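PDB 6IV9: Cas13d from uncultured Ruminococcus sp, which binds CRISPR RNA in a binary complex and, through its two HEPN domains, governs maturation of that RNA and cleavage of target RNA. Local coordinates for residues 327-330 against 331-335; 359-363 against 364-368; 407-410 against 411-414; 483-486 against 487-490. The protein carries 2 engineered substitutions. One frame throughout, in Å; residues are numbered along the deposited sequence.

Contact 1. Residues 327-330 against 331-335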
loop_
_atom_site.group_PDB
_atom_site.type_symbol
_atom_site.label_atom_id
_atom_site.label_comp_id
_atom_site.label_asym_id
_atom_site.label_seq_id
_atom_site.Cartn_x
_atom_site.Cartn_y
_atom_site.Cartn_z
ATOM N N LYS A 327 -19.985 -13.906 3.937
ATOM C CA LYS A 327 -21.422 -14.226 4.079
ATOM C C LYS A 327 -22.271 -13.040 3.609
ATOM O O LYS A 327 -23.270 -13.276 2.990
ATOM C CB LYS A 327 -21.712 -14.837 5.452
ATOM C CG LYS A 327 -20.894 -16.092 5.716
ATOM C CD LYS A 327 -21.506 -17.128 6.620
ATOM C CE LYS A 327 -21.571 -16.662 8.053
ATOM N NZ LYS A 327 -21.367 -17.772 9.005
ATOM N N SER A 328 -21.873 -11.811 3.896
ATOM C CA SER A 328 -22.683 -10.667 3.408
ATOM C C SER A 328 -22.692 -10.603 1.875
ATOM O O SER A 328 -23.695 -10.251 1.331
ATOM C CB SER A 328 -22.267 -9.377 4.030
ATOM O OG SER A 328 -20.908 -9.106 3.776
ATOM N N ILE A 329 -21.559 -10.818 1.222
ATOM C CA ILE A 329 -21.536 -10.826 -0.265
ATOM C C ILE A 329 -22.291 -12.038 -0.834
ATOM O O ILE A 329 -23.027 -11.889 -1.778
ATOM C CB ILE A 329 -20.076 -10.876 -0.734
ATOM C CG1 ILE A 329 -19.277 -9.664 -0.268
ATOM C CG2 ILE A 329 -19.994 -11.060 -2.227
ATOM C CD1 ILE A 329 -17.798 -9.895 -0.248
ATOM N N ASN A 330 -22.003 -13.212 -0.298
ATOM C CA ASN A 330 -22.528 -14.519 -0.769
ATOM C C ASN A 330 -24.022 -14.724 -0.519
ATOM O O ASN A 330 -24.645 -15.368 -1.338
ATOM C CB ASN A 330 -21.716 -15.687 -0.227
ATOM C CG ASN A 330 -20.350 -15.748 -0.857
ATOM O OD1 ASN A 330 -20.129 -15.146 -1.884
ATOM N ND2 ASN A 330 -19.434 -16.449 -0.234
ATOM N N LYS A 331 -24.549 -14.238 0.595
ATOM C CA LYS A 331 -25.968 -14.548 0.899
ATOM C C LYS A 331 -26.886 -13.876 -0.119
ATOM O O LYS A 331 -26.864 -12.678 -0.214
ATOM C CB LYS A 331 -26.296 -14.083 2.317
ATOM C CG LYS A 331 -27.365 -14.892 3.034
ATOM C CD LYS A 331 -28.008 -14.135 4.164
ATOM C CE LYS A 331 -29.433 -14.570 4.428
ATOM N NZ LYS A 331 -30.254 -13.448 4.937
ATOM N N ASP A 332 -27.664 -14.669 -0.846
ATOM C CA ASP A 332 -28.625 -14.105 -1.820
ATOM C C ASP A 332 -27.903 -13.166 -2.791
ATOM O O ASP A 332 -28.400 -12.092 -3.038
ATOM C CB ASP A 332 -29.814 -13.477 -1.095
ATOM C CG ASP A 332 -30.624 -14.499 -0.316
ATOM O OD1 ASP A 332 -30.892 -15.567 -0.861
ATOM O OD2 ASP A 332 -30.940 -14.231 0.835
ATOM N N PHE A 333 -26.790 -13.615 -3.353
ATOM C CA PHE A 333 -26.017 -12.770 -4.288
ATOM C C PHE A 333 -26.845 -12.413 -5.524
ATOM O O PHE A 333 -26.784 -11.298 -5.970
ATOM C CB PHE A 333 -24.748 -13.499 -4.710
ATOM C CG PHE A 333 -23.937 -12.761 -5.732
ATOM C CD1 PHE A 333 -24.185 -12.928 -7.078
ATOM C CD2 PHE A 333 -22.927 -11.899 -5.346
ATOM C CE1 PHE A 333 -23.441 -12.256 -8.027
ATOM C CE2 PHE A 333 -22.181 -11.233 -6.300
ATOM C CZ PHE A 333 -22.441 -11.413 -7.633
ATOM N N ILE A 334 -27.591 -13.367 -6.067
ATOM C CA ILE A 334 -28.362 -13.069 -7.304
ATOM C C ILE A 334 -29.415 -11.998 -7.019
ATOM O O ILE A 334 -29.507 -11.055 -7.766
ATOM C CB ILE A 334 -28.968 -14.353 -7.886
ATOM C CG1 ILE A 334 -27.885 -15.386 -8.180
ATOM C CG2 ILE A 334 -29.780 -14.029 -9.118
ATOM C CD1 ILE A 334 -28.406 -16.686 -8.729
ATOM N N GLU A 335 -30.179 -12.153 -5.950
ATOM C CA GLU A 335 -31.216 -11.152 -5.604
ATOM C C GLU A 335 -30.537 -9.814 -5.309
ATOM O O GLU A 335 -31.037 -8.805 -5.708
ATOM C CB GLU A 335 -32.031 -11.648 -4.416
ATOM C CG GLU A 335 -33.110 -10.691 -3.986
ATOM C CD GLU A 335 -34.288 -10.576 -4.933
ATOM O OE1 GLU A 335 -34.363 -11.361 -5.875
ATOM O OE2 GLU A 335 -35.116 -9.688 -4.717
#

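Contact 2. Residues 359-363 against 364-368. With nucleotides of chain B.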
loop_
_atom_site.group_PDB
_atom_site.type_symbol
_atom_site.label_atom_id
_atom_site.label_comp_id
_atom_site.label_asym_id
_atom_site.label_seq_id
_atom_site.Cartn_x
_atom_site.Cartn_y
_atom_site.Cartn_z
ATOM N N LEU A 359 -20.481 -15.804 -14.369
ATOM C CA LEU A 359 -19.479 -14.806 -14.808
ATOM C C LEU A 359 -19.607 -13.534 -13.968
ATOM O O LEU A 359 -18.607 -12.942 -13.669
ATOM C CB LEU A 359 -19.656 -14.517 -16.296
ATOM C CG LEU A 359 -19.083 -15.570 -17.235
ATOM C CD1 LEU A 359 -19.656 -15.427 -18.626
ATOM C CD2 LEU A 359 -17.575 -15.502 -17.274
ATOM N N TYR A 360 -20.827 -13.124 -13.665
ATOM C CA TYR A 360 -21.055 -11.901 -12.868
ATOM C C TYR A 360 -20.508 -12.070 -11.452
ATOM O O TYR A 360 -19.920 -11.151 -10.932
ATOM C CB TYR A 360 -22.502 -11.430 -12.930
ATOM C CG TYR A 360 -22.650 -10.001 -12.493
ATOM C CD1 TYR A 360 -22.330 -8.968 -13.342
ATOM C CD2 TYR A 360 -23.061 -9.681 -11.221
ATOM C CE1 TYR A 360 -22.437 -7.649 -12.952
ATOM C CE2 TYR A 360 -23.182 -8.369 -10.812
ATOM C CZ TYR A 360 -22.867 -7.350 -11.681
ATOM O OH TYR A 360 -22.991 -6.060 -11.293
ATOM N N TYR A 361 -20.681 -13.252 -10.871
ATOM C CA TYR A 361 -20.116 -13.490 -9.525
ATOM C C TYR A 361 -18.597 -13.353 -9.635
ATOM O O TYR A 361 -17.995 -12.793 -8.761
ATOM C CB TYR A 361 -20.485 -14.865 -8.967
ATOM C CG TYR A 361 -19.922 -15.123 -7.598
ATOM C CD1 TYR A 361 -20.597 -14.720 -6.468
ATOM C CD2 TYR A 361 -18.703 -15.738 -7.425
ATOM C CE1 TYR A 361 -20.088 -14.919 -5.204
ATOM C CE2 TYR A 361 -18.173 -15.940 -6.167
ATOM C CZ TYR A 361 -18.869 -15.536 -5.049
ATOM O OH TYR A 361 -18.379 -15.735 -3.803
ATOM N N ASP A 362 -18.026 -13.877 -10.709
ATOM C CA ASP A 362 -16.562 -13.785 -10.911
ATOM C C ASP A 362 -16.178 -12.314 -11.031
ATOM O O ASP A 362 -15.291 -11.893 -10.335
ATOM C CB ASP A 362 -16.152 -14.515 -12.187
ATOM C CG ASP A 362 -14.680 -14.432 -12.546
ATOM O OD1 ASP A 362 -14.066 -13.412 -12.289
ATOM O OD2 ASP A 362 -14.188 -15.386 -13.109
ATOM N N PHE A 363 -16.922 -11.565 -11.819
ATOM C CA PHE A 363 -16.618 -10.143 -12.069
ATOM C C PHE A 363 -16.620 -9.360 -10.755
ATOM O O PHE A 363 -15.824 -8.475 -10.629
ATOM C CB PHE A 363 -17.651 -9.603 -13.053
ATOM C CG PHE A 363 -17.557 -8.138 -13.371
ATOM C CD1 PHE A 363 -16.667 -7.675 -14.316
ATOM C CD2 PHE A 363 -18.381 -7.229 -12.747
ATOM C CE1 PHE A 363 -16.594 -6.332 -14.615
ATOM C CE2 PHE A 363 -18.305 -5.887 -13.046
ATOM C CZ PHE A 363 -17.408 -5.443 -13.974
ATOM N N ILE A 364 -17.569 -9.621 -9.868
ATOM C CA ILE A 364 -17.623 -8.901 -8.565
ATOM C C ILE A 364 -16.583 -9.376 -7.544
ATOM O O ILE A 364 -15.871 -8.552 -7.028
ATOM C CB ILE A 364 -19.043 -8.983 -7.978
ATOM C CG1 ILE A 364 -20.063 -8.309 -8.891
ATOM C CG2 ILE A 364 -19.088 -8.417 -6.576
ATOM C CD1 ILE A 364 -19.893 -6.827 -8.999
ATOM N N VAL A 365 -16.522 -10.675 -7.293
ATOM C CA VAL A 365 -15.699 -11.234 -6.187
ATOM C C VAL A 365 -14.295 -11.661 -6.617
ATOM O O VAL A 365 -13.381 -11.430 -5.853
ATOM C CB VAL A 365 -16.451 -12.401 -5.528
ATOM C CG1 VAL A 365 -15.667 -13.017 -4.399
ATOM C CG2 VAL A 365 -17.824 -11.980 -5.051
ATOM N N LEU A 366 -14.188 -12.393 -7.716
ATOM C CA LEU A 366 -12.879 -12.872 -8.212
ATOM C C LEU A 366 -12.166 -11.790 -9.029
ATOM O O LEU A 366 -10.949 -11.801 -9.043
ATOM C CB LEU A 366 -13.082 -14.152 -9.026
ATOM C CG LEU A 366 -13.606 -15.356 -8.252
ATOM C CD1 LEU A 366 -12.792 -15.609 -7.009
ATOM C CD2 LEU A 366 -15.039 -15.162 -7.862
ATOM N N LYS A 367 -12.935 -10.941 -9.696
ATOM C CA LYS A 367 -12.384 -9.849 -10.523
ATOM C C LYS A 367 -11.364 -10.404 -11.516
ATOM O O LYS A 367 -10.285 -9.873 -11.624
ATOM C CB LYS A 367 -11.905 -8.680 -9.665
ATOM C CG LYS A 367 -12.990 -8.006 -8.841
ATOM C CD LYS A 367 -12.728 -6.562 -8.586
ATOM C CE LYS A 367 -13.585 -6.001 -7.481
ATOM N NZ LYS A 367 -15.017 -6.203 -7.732
ATOM N N SER A 368 -11.789 -11.404 -12.291
ATOM C CA SER A 368 -10.979 -12.053 -13.357
ATOM C C SER A 368 -10.647 -11.045 -14.454
ATOM O O SER A 368 -9.642 -11.193 -15.099
ATOM C CB SER A 368 -11.640 -13.265 -13.918
ATOM O OG SER A 368 -11.564 -14.321 -13.007
ATOM P P U B 43 -17.071 -3.421 -5.776
ATOM O OP1 U B 43 -15.795 -4.226 -5.840
ATOM O OP2 U B 43 -17.494 -2.660 -6.949
ATOM O "O5'" U B 43 -18.164 -4.501 -5.378
ATOM C "C5'" U B 43 -19.514 -4.115 -5.084
ATOM C "C4'" U B 43 -20.419 -5.325 -5.161
ATOM O "O4'" U B 43 -20.040 -6.172 -4.059
ATOM C "C3'" U B 43 -21.916 -5.050 -4.936
ATOM O "O3'" U B 43 -22.461 -4.772 -6.215
ATOM C "C2'" U B 43 -22.392 -6.374 -4.318
ATOM O "O2'" U B 43 -22.423 -7.306 -5.376
ATOM C "C1'" U B 43 -21.191 -6.747 -3.438
ATOM N N1 U B 43 -21.286 -6.250 -2.058
ATOM C C2 U B 43 -22.228 -6.812 -1.231
ATOM O O2 U B 43 -22.947 -7.727 -1.573
ATOM N N3 U B 43 -22.294 -6.268 0.021
ATOM C C4 U B 43 -21.533 -5.247 0.525
ATOM O O4 U B 43 -21.712 -4.880 1.685
ATOM C C5 U B 43 -20.577 -4.714 -0.386
ATOM C C6 U B 43 -20.488 -5.217 -1.617
HETATM O O HOH W 1 -16.366 -5.609 -10.147
#

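Contact 3. Residues 407-410 against 411-414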
loop_
_atom_site.group_PDB
_atom_site.type_symbol
_atom_site.label_atom_id
_atom_site.label_comp_id
_atom_site.label_asym_id
_atom_site.label_seq_id
_atom_site.Cartn_x
_atom_site.Cartn_y
_atom_site.Cartn_z
ATOM N N MET A 407 -20.874 -1.848 -18.550
ATOM C CA MET A 407 -19.989 -1.684 -19.724
ATOM C C MET A 407 -18.732 -2.542 -19.563
ATOM O O MET A 407 -18.394 -3.249 -20.479
ATOM C CB MET A 407 -19.596 -0.216 -19.885
ATOM C CG MET A 407 -20.757 0.689 -20.226
ATOM S SD MET A 407 -20.325 2.431 -20.273
ATOM C CE MET A 407 -21.764 3.123 -21.077
ATOM N N ASP A 408 -18.112 -2.501 -18.390
ATOM C CA ASP A 408 -16.888 -3.283 -18.098
ATOM C C ASP A 408 -17.205 -4.778 -18.219
ATOM O O ASP A 408 -16.394 -5.504 -18.740
ATOM C CB ASP A 408 -16.330 -2.918 -16.722
ATOM C CG ASP A 408 -15.697 -1.539 -16.653
ATOM O OD1 ASP A 408 -15.668 -0.860 -17.666
ATOM O OD2 ASP A 408 -15.221 -1.172 -15.596
ATOM N N PHE A 409 -18.377 -5.193 -17.757
ATOM C CA PHE A 409 -18.755 -6.623 -17.812
ATOM C C PHE A 409 -18.832 -7.116 -19.259
ATOM O O PHE A 409 -18.374 -8.200 -19.514
ATOM C CB PHE A 409 -20.068 -6.876 -17.086
ATOM C CG PHE A 409 -20.403 -8.338 -17.012
ATOM C CD1 PHE A 409 -19.738 -9.175 -16.138
ATOM C CD2 PHE A 409 -21.348 -8.888 -17.852
ATOM C CE1 PHE A 409 -20.045 -10.521 -16.069
ATOM C CE2 PHE A 409 -21.644 -10.236 -17.793
ATOM C CZ PHE A 409 -20.995 -11.045 -16.902
ATOM N N LEU A 410 -19.406 -6.326 -20.155
ATOM C CA LEU A 410 -19.498 -6.740 -21.572
ATOM C C LEU A 410 -18.087 -6.901 -22.135
ATOM O O LEU A 410 -17.839 -7.866 -22.806
ATOM C CB LEU A 410 -20.218 -5.641 -22.344
ATOM C CG LEU A 410 -21.711 -5.501 -22.087
ATOM C CD1 LEU A 410 -22.285 -4.437 -22.994
ATOM C CD2 LEU A 410 -22.420 -6.820 -22.298
ATOM N N LEU A 411 -17.208 -5.949 -21.853
ATOM C CA LEU A 411 -15.809 -6.025 -22.343
ATOM C C LEU A 411 -15.112 -7.240 -21.729
ATOM O O LEU A 411 -14.391 -7.904 -22.421
ATOM C CB LEU A 411 -15.090 -4.745 -21.932
ATOM C CG LEU A 411 -15.641 -3.460 -22.537
ATOM C CD1 LEU A 411 -14.721 -2.303 -22.234
ATOM C CD2 LEU A 411 -15.829 -3.617 -24.029
ATOM N N PHE A 412 -15.340 -7.483 -20.450
ATOM C CA PHE A 412 -14.688 -8.618 -19.762
ATOM C C PHE A 412 -15.091 -9.934 -20.428
ATOM O O PHE A 412 -14.246 -10.721 -20.765
ATOM C CB PHE A 412 -15.178 -8.643 -18.319
ATOM C CG PHE A 412 -14.969 -9.933 -17.572
ATOM C CD1 PHE A 412 -13.734 -10.547 -17.534
ATOM C CD2 PHE A 412 -16.004 -10.512 -16.871
ATOM C CE1 PHE A 412 -13.551 -11.723 -16.837
ATOM C CE2 PHE A 412 -15.815 -11.684 -16.171
ATOM C CZ PHE A 412 -14.591 -12.287 -16.158
ATOM N N CYS A 413 -16.380 -10.119 -20.660
ATOM C CA CYS A 413 -16.884 -11.360 -21.295
ATOM C C CYS A 413 -16.324 -11.497 -22.714
ATOM O O CYS A 413 -16.007 -12.585 -23.126
ATOM C CB CYS A 413 -18.403 -11.375 -21.272
ATOM S SG CYS A 413 -19.055 -11.645 -19.610
ATOM N N ASN A 414 -16.165 -10.384 -23.397
ATOM C CA ASN A 414 -15.653 -10.401 -24.781
ATOM C C ASN A 414 -14.258 -11.014 -24.814
ATOM O O ASN A 414 -14.011 -11.819 -25.682
ATOM C CB ASN A 414 -15.517 -8.982 -25.303
ATOM C CG ASN A 414 -15.002 -8.947 -26.717
ATOM O OD1 ASN A 414 -15.695 -9.352 -27.629
ATOM N ND2 ASN A 414 -13.789 -8.480 -26.895
#

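Contact 4. Residues 483-486 against 487-490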
loop_
_atom_site.group_PDB
_atom_site.type_symbol
_atom_site.label_atom_id
_atom_site.label_comp_id
_atom_site.label_asym_id
_atom_site.label_seq_id
_atom_site.Cartn_x
_atom_site.Cartn_y
_atom_site.Cartn_z
ATOM N N LYS A 483 -28.585 -21.405 -5.575
ATOM C CA LYS A 483 -27.713 -22.607 -5.530
ATOM C C LYS A 483 -26.902 -22.755 -6.818
ATOM O O LYS A 483 -25.946 -23.500 -6.817
ATOM C CB LYS A 483 -28.514 -23.855 -5.174
ATOM C CG LYS A 483 -29.313 -23.716 -3.895
ATOM C CD LYS A 483 -29.263 -24.923 -3.024
ATOM C CE LYS A 483 -30.158 -24.805 -1.810
ATOM N NZ LYS A 483 -30.632 -26.126 -1.335
ATOM N N ILE A 484 -27.210 -21.945 -7.824
ATOM C CA ILE A 484 -26.497 -21.963 -9.131
ATOM C C ILE A 484 -25.023 -21.616 -8.896
ATOM O O ILE A 484 -24.176 -22.091 -9.634
ATOM C CB ILE A 484 -27.145 -20.934 -10.066
ATOM C CG1 ILE A 484 -28.427 -21.466 -10.697
ATOM C CG2 ILE A 484 -26.174 -20.457 -11.113
ATOM C CD1 ILE A 484 -29.192 -20.400 -11.441
ATOM N N LEU A 485 -24.771 -20.803 -7.878
ATOM C CA LEU A 485 -23.420 -20.277 -7.569
ATOM C C LEU A 485 -22.702 -21.127 -6.531
ATOM O O LEU A 485 -21.598 -20.784 -6.212
ATOM C CB LEU A 485 -23.565 -18.844 -7.062
ATOM C CG LEU A 485 -23.987 -17.829 -8.113
ATOM C CD1 LEU A 485 -24.284 -16.496 -7.475
ATOM C CD2 LEU A 485 -22.939 -17.699 -9.192
ATOM N N ASP A 486 -23.267 -22.256 -6.115
ATOM C CA ASP A 486 -22.621 -23.044 -5.039
ATOM C C ASP A 486 -21.202 -23.446 -5.451
ATOM O O ASP A 486 -20.357 -23.535 -4.588
ATOM C CB ASP A 486 -23.464 -24.252 -4.640
ATOM C CG ASP A 486 -24.553 -23.923 -3.641
ATOM O OD1 ASP A 486 -24.587 -22.793 -3.175
ATOM O OD2 ASP A 486 -25.348 -24.816 -3.338
ATOM N N SER A 487 -21.000 -23.761 -6.720
ATOM C CA SER A 487 -19.662 -24.166 -7.215
ATOM C C SER A 487 -18.682 -22.986 -7.308
ATOM O O SER A 487 -17.503 -23.255 -7.356
ATOM C CB SER A 487 -19.746 -24.905 -8.514
ATOM O OG SER A 487 -20.412 -24.140 -9.491
ATOM N N GLU A 488 -19.175 -21.760 -7.450
ATOM C CA GLU A 488 -18.294 -20.583 -7.646
ATOM C C GLU A 488 -18.012 -19.821 -6.355
ATOM O O GLU A 488 -16.989 -19.182 -6.294
ATOM C CB GLU A 488 -18.981 -19.561 -8.546
ATOM C CG GLU A 488 -19.627 -20.163 -9.767
ATOM C CD GLU A 488 -18.695 -20.893 -10.708
ATOM O OE1 GLU A 488 -17.781 -20.257 -11.224
ATOM O OE2 GLU A 488 -18.903 -22.087 -10.926
ATOM N N LYS A 489 -18.887 -19.933 -5.367
ATOM C CA LYS A 489 -18.778 -19.128 -4.132
ATOM C C LYS A 489 -17.469 -19.383 -3.391
ATOM O O LYS A 489 -17.039 -20.517 -3.293
ATOM C CB LYS A 489 -19.978 -19.387 -3.225
ATOM C CG LYS A 489 -21.238 -18.612 -3.572
ATOM C CD LYS A 489 -22.377 -18.935 -2.648
ATOM C CE LYS A 489 -23.617 -18.094 -2.838
ATOM N NZ LYS A 489 -23.454 -17.254 -4.030
ATOM N N LYS A 490 -16.893 -18.300 -2.878
ATOM C CA LYS A 490 -15.661 -18.362 -2.071
ATOM C C LYS A 490 -16.075 -18.319 -0.603
ATOM O O LYS A 490 -16.832 -17.455 -0.246
ATOM C CB LYS A 490 -14.721 -17.237 -2.490
ATOM C CG LYS A 490 -13.993 -17.514 -3.789
ATOM C CD LYS A 490 -12.790 -18.392 -3.579
ATOM C CE LYS A 490 -12.707 -19.573 -4.512
ATOM N NZ LYS A 490 -12.527 -19.169 -5.923
#

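Contact 1. Residues 327-330 against 331-335
Ile329 and Phe333 meet across the turn that ends helix 312-330. The phenyl ring lies beside the Ile329 carbonyl, with CD2 of Phe333 3.6 Å from O of Ile329 and that oxygen close to the ring plane. The edge of the ring, not its face, is therefore turned to the polar atom. With chi1 at 176° the ring swings away from the backbone N and lies beside the carbonyl carbon. The methyl side of this pair is looser: CG2 of Ile329 stays 4.4 Å from CD2 of Phe333.

The turn leads into the short helix 333-336, and the same two side chains also pack on the bound RNA, Ile329 on a uracil base and Phe333 on a sugar. The last full helical bond runs from Lys331 N to Lys327 O, at 2.9 Å with an N-H...O angle of 152°. Lys331 then leaves helical geometry, and Asp332 takes positive phi and psi, a left-handed conformation; in the turn so made Phe333 N comes to 3.4 Å from Asn330 O. That bond is weak; Phe333 N also gives a hydrogen bond to Glu482, whose carboxylate accepts Ile334 N as well. The amide of Asn330 is buried and satisfied at both ends, OD1 by the hydroxyl of Tyr361 and ND2 by the carbonyl oxygen of Lys490.

The opposite character appears at Lys327, Ser328, Lys331 and Asp332, all exposed. CB of Lys331 rests 3.2 Å from O of Lys327, while both lysine chains lead away. Ser328 OG folds back to the Arg325 carbonyl.

Contact 2. Residues 359-363 against 364-368
The C-terminal end of helix 353-366, where Asp362 receives Lys367 and Ser368, forms part of the binding surface for the RNA of chain B. Lys367 N reaches Asp362 O at 2.6 Å with an N-H...O angle of 143°, a span of five residues that marks a wider pi-type turn; Leu366 N gives the same oxygen a weak bond. Lys367 then turns to positive phi and the helix stops. The Asp362 carboxylate, its CG anti to the backbone N (chi1 177°), follows the departing chain: OD1 accepts Ser368 N at 3.0 Å and, through its syn lone pair, Ser368 OG at 2.8 Å. With an alanine here, both Ser368 groups would probably lose their common acceptor, and the chain beyond Lys367 would be freer to move.

This helix end presents a lysine to the RNA backbone. Lys367 NZ donates to OP1 of U43 of chain B at 2.8 Å and to Ile364 O at 2.6 Å, while a water bridges it to Phe363 O, so three acceptors fix the ammonium group. Nearby, CG2 of Ile364 touches O4' of the U43 sugar at 3.5 Å.

Away from the nucleotide, the Tyr361 ring takes Val365 CG2 over one face in a CH-pi contact, 3.9 Å from the ring centroid and 22° off its normal. CD2 of Leu366 approaches CE2 of the same ring at 3.6 Å. The Tyr361 hydroxyl also bonds to the backbone N of Lys490, and that of Tyr360 to Asn340.

Contact 3. Residues 407-410 against 411-414
Phe409 lies under the thiol of Cys413, one helical turn later. SG of Cys413 sits over one face of the ring, 3.7 Å from the Phe409 centroid and 25° off the normal. It is displaced toward the rim, so the shortest approach is from SG of Cys413 to CZ of Phe409, at 3.4 Å. Two torsions bring the groups together: the phenyl of Phe409 is turned away from its own backbone N (chi1 -174°), whereas Cys413 keeps SG beside its backbone N (chi1 -72°). Phe412 adds a second, looser contact, with CD1 of Phe409 meeting the edge of its ring at CD2, 4.0 Å away. If a serine stood in place of Phe409, the Cys413 sulfur would probably lose its aromatic partner and a gap would open beside Phe412.

The spacing of these side chains is set by the helical backbone. Cys413 N bonds to Phe409 O at 3.0 Å and Phe412 N to Asp408 O at 2.8 Å. The turn continues with Asn414 N to Leu410 O at 3.1 Å.

Beyond this shell, the Phe409 ring packs edge-to-face with both Tyr360 and Phe363 of helix 353-366, and Phe412 stacks on Tyr416. Asp408 forms a salt bridge to Arg380 and Asn414 OD1 a hydrogen bond to Lys453, while Leu410 rests on helix 436-464 and Leu411 on helix 376-386. This length of helix 400-418 is buried among helices 353-366, 376-386 and 436-464, and its central feature is an i to i+4 cysteine sulfur-aromatic pair.

Contact 4. Residues 483-486 against 487-490
Leu485, Asp486 and Lys489 have the most surface buried in this turn. The Leu485 carbonyl oxygen accepts two hydrogen bonds: Lys489 N at 3.0 Å, where the C=O...N angle of 179° shows an almost head-on approach, and Glu488 N at 2.9 Å, well above the carbonyl plane. The methylenes of Lys489 run past the same carbonyl, CG lying 3.4 Å from O of Leu485. The chain then bends at its last torsion (chi4 7°, nearly eclipsed) and brings NZ of Lys489 to 3.4 Å from CB of Leu485, the two side chains crossing at about a right angle. That ammonium group has its charge partner in Glu482, with which it forms a salt bridge.

Asp486 is covered mainly through its root, CB lying 3.3 Å from N of Ser487. Its OD1 stays 5.7 Å from NZ of Lys489, so any attraction between the charges would probably be weak at that separation. On the exposed side, Ser487 OG donates to Glu488 OE2 at 2.9 Å. Leu485 is buried against Phe333 and Ile334. Following on the 3-10 segment that includes Leu485, these bonds make a turn in the loop between helices 467-475 and 497-505, with one carbonyl accepting from both the third and the fourth residue on.

Overall arrangement
Contacts 2 and 3 are buried and belong to neighbouring helices, 353-366 and 400-418, which meet through the Phe409 ring; contact 4 is a surface loop, and contact 1 is partly buried. Tyr361 of contact 2 ties contacts 1 and 4 together, its hydroxyl bonding to both. Those two also share an apolar seam, Phe333 CD1 to Leu485 CD1 at 3.6 Å. The chemistry follows position: ring and sulfur packing in contact 3, which lies clear of the RNA; a phosphate-binding lysine in contact 2; and turn-forming backbone bonds in contacts 1 and 4, of which contact 1 also packs on the RNA and contact 4 stays about 10 Å from it at the nearest atoms.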